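Long-range contacts in naphthalene dioxygenase large subunit (Rhodococcus sp., PDB 2B1X), which forms the large subunit of a Rieske-type non-haem iron oxygenase, with a two-iron, two-sulfur cluster in one domain and a mononuclear iron in another: residues 251-256 with 289-294; 236-241 with 417-422. All coordinates share one frame; numbering follows the deposited sequence.

Interaction 1: residues 251-256 with 289-294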
loop_
_atom_site.group_PDB
_atom_site.type_symbol
_atom_site.label_atom_id
_atom_site.label_comp_id
_atom_site.label_asym_id
_atom_site.label_seq_id
_atom_site.Cartn_x
_atom_site.Cartn_y
_atom_site.Cartn_z
ATOM N N LEU A 251 30.135 -1.343 -22.285
ATOM C CA LEU A 251 30.472 0.005 -21.820
ATOM C C LEU A 251 30.688 0.956 -22.988
ATOM O O LEU A 251 30.858 0.530 -24.130
ATOM C CB LEU A 251 31.760 -0.006 -21.006
ATOM C CG LEU A 251 33.099 -0.315 -21.670
ATOM C CD1 LEU A 251 34.244 0.337 -20.869
ATOM C CD2 LEU A 251 33.339 -1.823 -21.830
ATOM N N GLY A 252 30.702 2.248 -22.683
ATOM C CA GLY A 252 31.130 3.255 -23.652
ATOM C C GLY A 252 32.158 4.163 -23.026
ATOM O O GLY A 252 32.126 4.381 -21.829
ATOM N N ILE A 253 33.076 4.670 -23.856
ATOM C CA ILE A 253 34.114 5.589 -23.429
ATOM C C ILE A 253 34.062 6.804 -24.355
ATOM O O ILE A 253 34.130 6.656 -25.594
ATOM C CB ILE A 253 35.512 4.899 -23.517
ATOM C CG1 ILE A 253 35.482 3.540 -22.808
ATOM C CG2 ILE A 253 36.630 5.847 -22.966
ATOM C CD1 ILE A 253 36.797 2.754 -22.818
ATOM N N ILE A 254 33.914 7.984 -23.764
ATOM C CA ILE A 254 33.814 9.221 -24.532
ATOM C C ILE A 254 34.925 10.208 -24.126
ATOM O O ILE A 254 35.210 10.371 -22.944
ATOM C CB ILE A 254 32.426 9.875 -24.375
ATOM C CG1 ILE A 254 31.321 8.944 -24.871
ATOM C CG2 ILE A 254 32.381 11.219 -25.166
ATOM C CD1 ILE A 254 29.866 9.466 -24.621
ATOM N N GLY A 255 35.571 10.833 -25.100
ATOM C CA GLY A 255 36.567 11.870 -24.815
ATOM C C GLY A 255 36.181 13.215 -25.425
ATOM O O GLY A 255 35.133 13.307 -26.094
ATOM N N PRO A 256 36.995 14.258 -25.212
ATOM C CA PRO A 256 36.721 15.570 -25.827
ATOM C C PRO A 256 37.052 15.593 -27.326
ATOM O O PRO A 256 37.866 14.775 -27.770
ATOM C CB PRO A 256 37.659 16.508 -25.072
ATOM C CG PRO A 256 38.804 15.659 -24.694
ATOM C CD PRO A 256 38.220 14.291 -24.393
ATOM N N ARG A 289 43.797 7.770 -21.244
ATOM C CA ARG A 289 44.408 9.098 -21.274
ATOM C C ARG A 289 43.464 10.278 -21.653
ATOM O O ARG A 289 43.487 11.327 -20.979
ATOM C CB ARG A 289 45.640 9.102 -22.168
ATOM C CG ARG A 289 46.464 10.368 -22.070
ATOM C CD ARG A 289 47.638 10.433 -23.061
ATOM N NE ARG A 289 48.622 9.383 -22.786
ATOM C CZ ARG A 289 49.609 9.488 -21.899
ATOM N NH1 ARG A 289 49.759 10.598 -21.193
ATOM N NH2 ARG A 289 50.445 8.473 -21.715
ATOM N N PRO A 290 42.693 10.139 -22.732
ATOM C CA PRO A 290 41.788 11.205 -23.172
ATOM C C PRO A 290 40.320 11.037 -22.693
ATOM O O PRO A 290 39.434 11.672 -23.227
ATOM C CB PRO A 290 41.849 11.071 -24.691
ATOM C CG PRO A 290 42.051 9.603 -24.925
ATOM C CD PRO A 290 42.631 8.992 -23.661
ATOM N N THR A 291 40.070 10.206 -21.690
ATOM C CA THR A 291 38.687 9.948 -21.246
ATOM C C THR A 291 38.046 11.138 -20.542
ATOM O O THR A 291 38.706 11.828 -19.754
ATOM C CB THR A 291 38.692 8.743 -20.304
ATOM O OG1 THR A 291 38.966 7.563 -21.075
ATOM C CG2 THR A 291 37.294 8.492 -19.681
ATOM N N ALA A 292 36.763 11.368 -20.847
ATOM C CA ALA A 292 35.887 12.259 -20.075
ATOM C C ALA A 292 34.717 11.502 -19.395
ATOM O O ALA A 292 34.301 11.841 -18.270
ATOM C CB ALA A 292 35.330 13.349 -20.979
ATOM N N PHE A 293 34.180 10.498 -20.083
ATOM C CA PHE A 293 33.087 9.676 -19.548
ATOM C C PHE A 293 33.293 8.206 -19.829
ATOM O O PHE A 293 33.659 7.819 -20.956
ATOM C CB PHE A 293 31.740 10.051 -20.153
ATOM C CG PHE A 293 31.438 11.504 -20.072
ATOM C CD1 PHE A 293 31.563 12.307 -21.200
ATOM C CD2 PHE A 293 31.009 12.074 -18.875
ATOM C CE1 PHE A 293 31.284 13.658 -21.139
ATOM C CE2 PHE A 293 30.749 13.437 -18.806
ATOM C CZ PHE A 293 30.893 14.226 -19.936
ATOM N N ILE A 294 33.056 7.388 -18.805
ATOM C CA ILE A 294 32.931 5.953 -18.994
ATOM C C ILE A 294 31.624 5.569 -18.343
ATOM O O ILE A 294 31.377 5.921 -17.193
ATOM C CB ILE A 294 34.062 5.189 -18.290
ATOM C CG1 ILE A 294 35.427 5.556 -18.859
ATOM C CG2 ILE A 294 33.857 3.684 -18.407
ATOM C CD1 ILE A 294 36.596 5.177 -17.889
#
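I254 and F293 form an antiparallel hydrogen-bonded pair, followed by the non-hydrogen-bonded pair of I253 and I294, and a classic beta bulge begins the second strand, where A292 and F293 both face I254. The carbonyl of I254 holds the bulge together, its O accepting from A292 N at 2.8 Å and from F293 N at 3.0 Å. In return I254 N gives a nearly straight bond (170° at the hydrogen) to F293 O. A292, with only a methyl group, fits the extra position, its CB 3.6 Å from I254 O.

Bulky apolar groups suit both faces of this largely buried pair, with L251, I253 and I294 on the face where helix 174-181 packs and I254 and F293 on the other. There the edge of the F293 ring meets I254, CD1 lying 4.1 Å from I254 CB. On the helix side, I253 CG2, set anti to its backbone N, comes within 3.5 Å of T291 OG1. That hydroxyl makes weak hydrogen bonds back to the carbonyls of I287 and F288, just before its segment. Next along, L251 and I294 run side by side in the same direction, CD1 of L251 4.2 Å from CG2 of I294.

Strand 250-254 lies between strands 293-298 and 240-244 of the catalytic-domain sheet. Helix 174-181 packs on L251 through Y176 and on I294 through V180.

Interaction 2: residues 236-241 with 417-422; sequences FALYGE and LDYAEA
Y419 turns CG anti to its carbonyl carbon (chi1 -76°), swinging its ring across the methyl of A237, while F236 holds CG between its backbone N and carbonyl carbon (chi1 86°), placing its ring where CE2 comes 3.4 Å from Y419 OH. The two aromatic side chains cross at about a right angle. A237 CB makes a CH-pi contact over a face of the tyrosine ring, 3.6 Å from its centroid and 20° off the normal, and also sits over a face of the F236 ring, so alanine suits this tight place. The Y419 hydroxyl is hydrogen-bonded to the backbone O of P234.

L238 reaches back with CD2, which touches both L417 CD1 and Y419 CD1 at 3.9 Å. One backbone bond joins the segments, D418 N to A237 O at 2.8 Å. Y419 N is buried with no partner in the model. The D418 carboxylate is shared, OD1 bonding to H242 and OD2 to H295. G240 O touches L417 CA at 3.1 Å; glycine suits this place because a CB would point at D418 and crowd its CB.

The side chain of F236 lies about 9 Å from the iron(III) ion. Further along, apart from the contact itself, the N-cap residue E421 forms a salt bridge to R91 and a hydrogen bond to H90 of the second subunit, in its cluster pocket. L238 and L417 pack on D129 of that subunit and Y419 on its A130, placing the contact at the Rieske oxygenase junction between one subunit's cluster domain and another's mononuclear iron domain.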
loop_
_atom_site.group_PDB
_atom_site.type_symbol
_atom_site.label_atom_id
_atom_site.label_comp_id
_atom_site.label_asym_id
_atom_site.label_seq_id
_atom_site.Cartn_x
_atom_site.Cartn_y
_atom_site.Cartn_z
ATOM N N PHE A 236 28.764 15.080 -29.343
ATOM C CA PHE A 236 29.764 14.712 -28.336
ATOM C C PHE A 236 30.121 13.214 -28.271
ATOM O O PHE A 236 31.269 12.858 -28.015
ATOM C CB PHE A 236 29.378 15.249 -26.944
ATOM C CG PHE A 236 28.456 14.337 -26.175
ATOM C CD1 PHE A 236 28.939 13.557 -25.108
ATOM C CD2 PHE A 236 27.105 14.266 -26.502
ATOM C CE1 PHE A 236 28.078 12.718 -24.387
ATOM C CE2 PHE A 236 26.250 13.424 -25.802
ATOM C CZ PHE A 236 26.741 12.654 -24.732
ATOM N N ALA A 237 29.147 12.346 -28.512
ATOM C CA ALA A 237 29.367 10.904 -28.372
ATOM C C ALA A 237 30.015 10.261 -29.591
ATOM O O ALA A 237 30.460 9.109 -29.525
ATOM C CB ALA A 237 28.103 10.193 -27.967
ATOM N N LEU A 238 30.164 11.034 -30.672
ATOM C CA LEU A 238 30.938 10.584 -31.814
ATOM C C LEU A 238 32.423 10.423 -31.469
ATOM O O LEU A 238 33.147 9.662 -32.138
ATOM C CB LEU A 238 30.769 11.540 -33.014
ATOM C CG LEU A 238 29.375 11.678 -33.644
ATOM C CD1 LEU A 238 29.469 12.517 -34.928
ATOM C CD2 LEU A 238 28.689 10.306 -33.907
ATOM N N TYR A 239 32.881 11.144 -30.440
ATOM C CA TYR A 239 34.302 11.103 -30.035
ATOM C C TYR A 239 34.454 10.077 -28.930
ATOM O O TYR A 239 34.911 10.382 -27.829
ATOM C CB TYR A 239 34.801 12.476 -29.584
ATOM C CG TYR A 239 34.511 13.553 -30.615
ATOM C CD1 TYR A 239 33.372 14.345 -30.506
ATOM C CD2 TYR A 239 35.378 13.768 -31.701
ATOM C CE1 TYR A 239 33.071 15.299 -31.455
ATOM C CE2 TYR A 239 35.090 14.738 -32.662
ATOM C CZ TYR A 239 33.938 15.502 -32.533
ATOM O OH TYR A 239 33.624 16.483 -33.458
ATOM N N GLY A 240 34.020 8.859 -29.233
ATOM C CA GLY A 240 34.009 7.796 -28.259
ATOM C C GLY A 240 34.021 6.418 -28.886
ATOM O O GLY A 240 34.041 6.268 -30.117
ATOM N N GLU A 241 33.973 5.413 -28.015
ATOM C CA GLU A 241 33.962 4.008 -28.405
ATOM C C GLU A 241 32.854 3.268 -27.664
ATOM O O GLU A 241 32.616 3.537 -26.504
ATOM C CB GLU A 241 35.319 3.399 -28.102
ATOM C CG GLU A 241 35.634 2.154 -28.915
ATOM C CD GLU A 241 36.192 2.449 -30.314
ATOM O OE1 GLU A 241 36.522 3.610 -30.624
ATOM O OE2 GLU A 241 36.355 1.486 -31.103
ATOM N N LEU A 417 32.315 4.920 -32.366
ATOM C CA LEU A 417 31.479 6.009 -31.906
ATOM C C LEU A 417 30.700 5.466 -30.707
ATOM O O LEU A 417 30.645 4.245 -30.514
ATOM C CB LEU A 417 30.552 6.492 -33.035
ATOM C CG LEU A 417 29.331 5.631 -33.427
ATOM C CD1 LEU A 417 28.370 6.396 -34.342
ATOM C CD2 LEU A 417 29.752 4.328 -34.101
ATOM N N ASP A 418 30.064 6.340 -29.932
ATOM C CA ASP A 418 29.220 5.899 -28.812
ATOM C C ASP A 418 27.729 6.283 -28.969
ATOM O O ASP A 418 26.969 6.280 -27.999
ATOM C CB ASP A 418 29.823 6.357 -27.468
ATOM C CG ASP A 418 29.290 5.563 -26.267
ATOM O OD1 ASP A 418 28.801 4.406 -26.428
ATOM O OD2 ASP A 418 29.268 6.052 -25.110
ATOM N N TYR A 419 27.306 6.613 -30.187
ATOM C CA TYR A 419 25.894 6.587 -30.522
ATOM C C TYR A 419 25.634 5.238 -31.214
ATOM O O TYR A 419 25.776 5.112 -32.415
ATOM C CB TYR A 419 25.478 7.752 -31.459
ATOM C CG TYR A 419 25.344 9.099 -30.787
ATOM C CD1 TYR A 419 25.667 10.267 -31.486
ATOM C CD2 TYR A 419 24.938 9.216 -29.435
ATOM C CE1 TYR A 419 25.569 11.538 -30.869
ATOM C CE2 TYR A 419 24.840 10.471 -28.806
ATOM C CZ TYR A 419 25.164 11.637 -29.541
ATOM O OH TYR A 419 25.088 12.896 -28.962
ATOM N N ALA A 420 25.323 4.227 -30.429
ATOM C CA ALA A 420 24.989 2.915 -30.972
ATOM C C ALA A 420 24.121 2.220 -29.941
ATOM O O ALA A 420 24.002 2.704 -28.813
ATOM C CB ALA A 420 26.236 2.094 -31.274
ATOM N N GLU A 421 23.490 1.120 -30.345
ATOM C CA GLU A 421 22.667 0.318 -29.443
ATOM C C GLU A 421 23.096 -1.152 -29.467
ATOM O O GLU A 421 22.335 -2.064 -29.040
ATOM C CB GLU A 421 21.169 0.508 -29.734
ATOM C CG GLU A 421 20.652 1.860 -29.250
ATOM C CD GLU A 421 19.291 2.274 -29.801
ATOM O OE1 GLU A 421 18.939 1.862 -30.928
ATOM O OE2 GLU A 421 18.581 3.049 -29.094
ATOM N N ALA A 422 24.324 -1.387 -29.937
ATOM C CA ALA A 422 24.918 -2.735 -29.940
ATOM C C ALA A 422 25.102 -3.302 -28.519
ATOM O O ALA A 422 24.836 -4.500 -28.266
ATOM C CB ALA A 422 26.243 -2.759 -30.716
#

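In the fold
From the N terminus the chain first reaches 236-241, enters strand 240-244 and returns through strand 250-254, which carries 251-256. An excursion about half helical, without strands, then ends at 289-294, where interaction 1 closes a loop of 32 residues. Interaction 2 closes only at 417-422, after 175 residues, so the first loop nests wholly inside the second. The centres lie 10 Å apart and join through the sheet: I253 O is probably hydrogen-bonded to E241 N, and G255 N to Y239 O. I254 is also shared, its CG2 packing on F236 O. Together they connect the middle of the catalytic-domain sheet to the approach to the C-terminal helix 422-436.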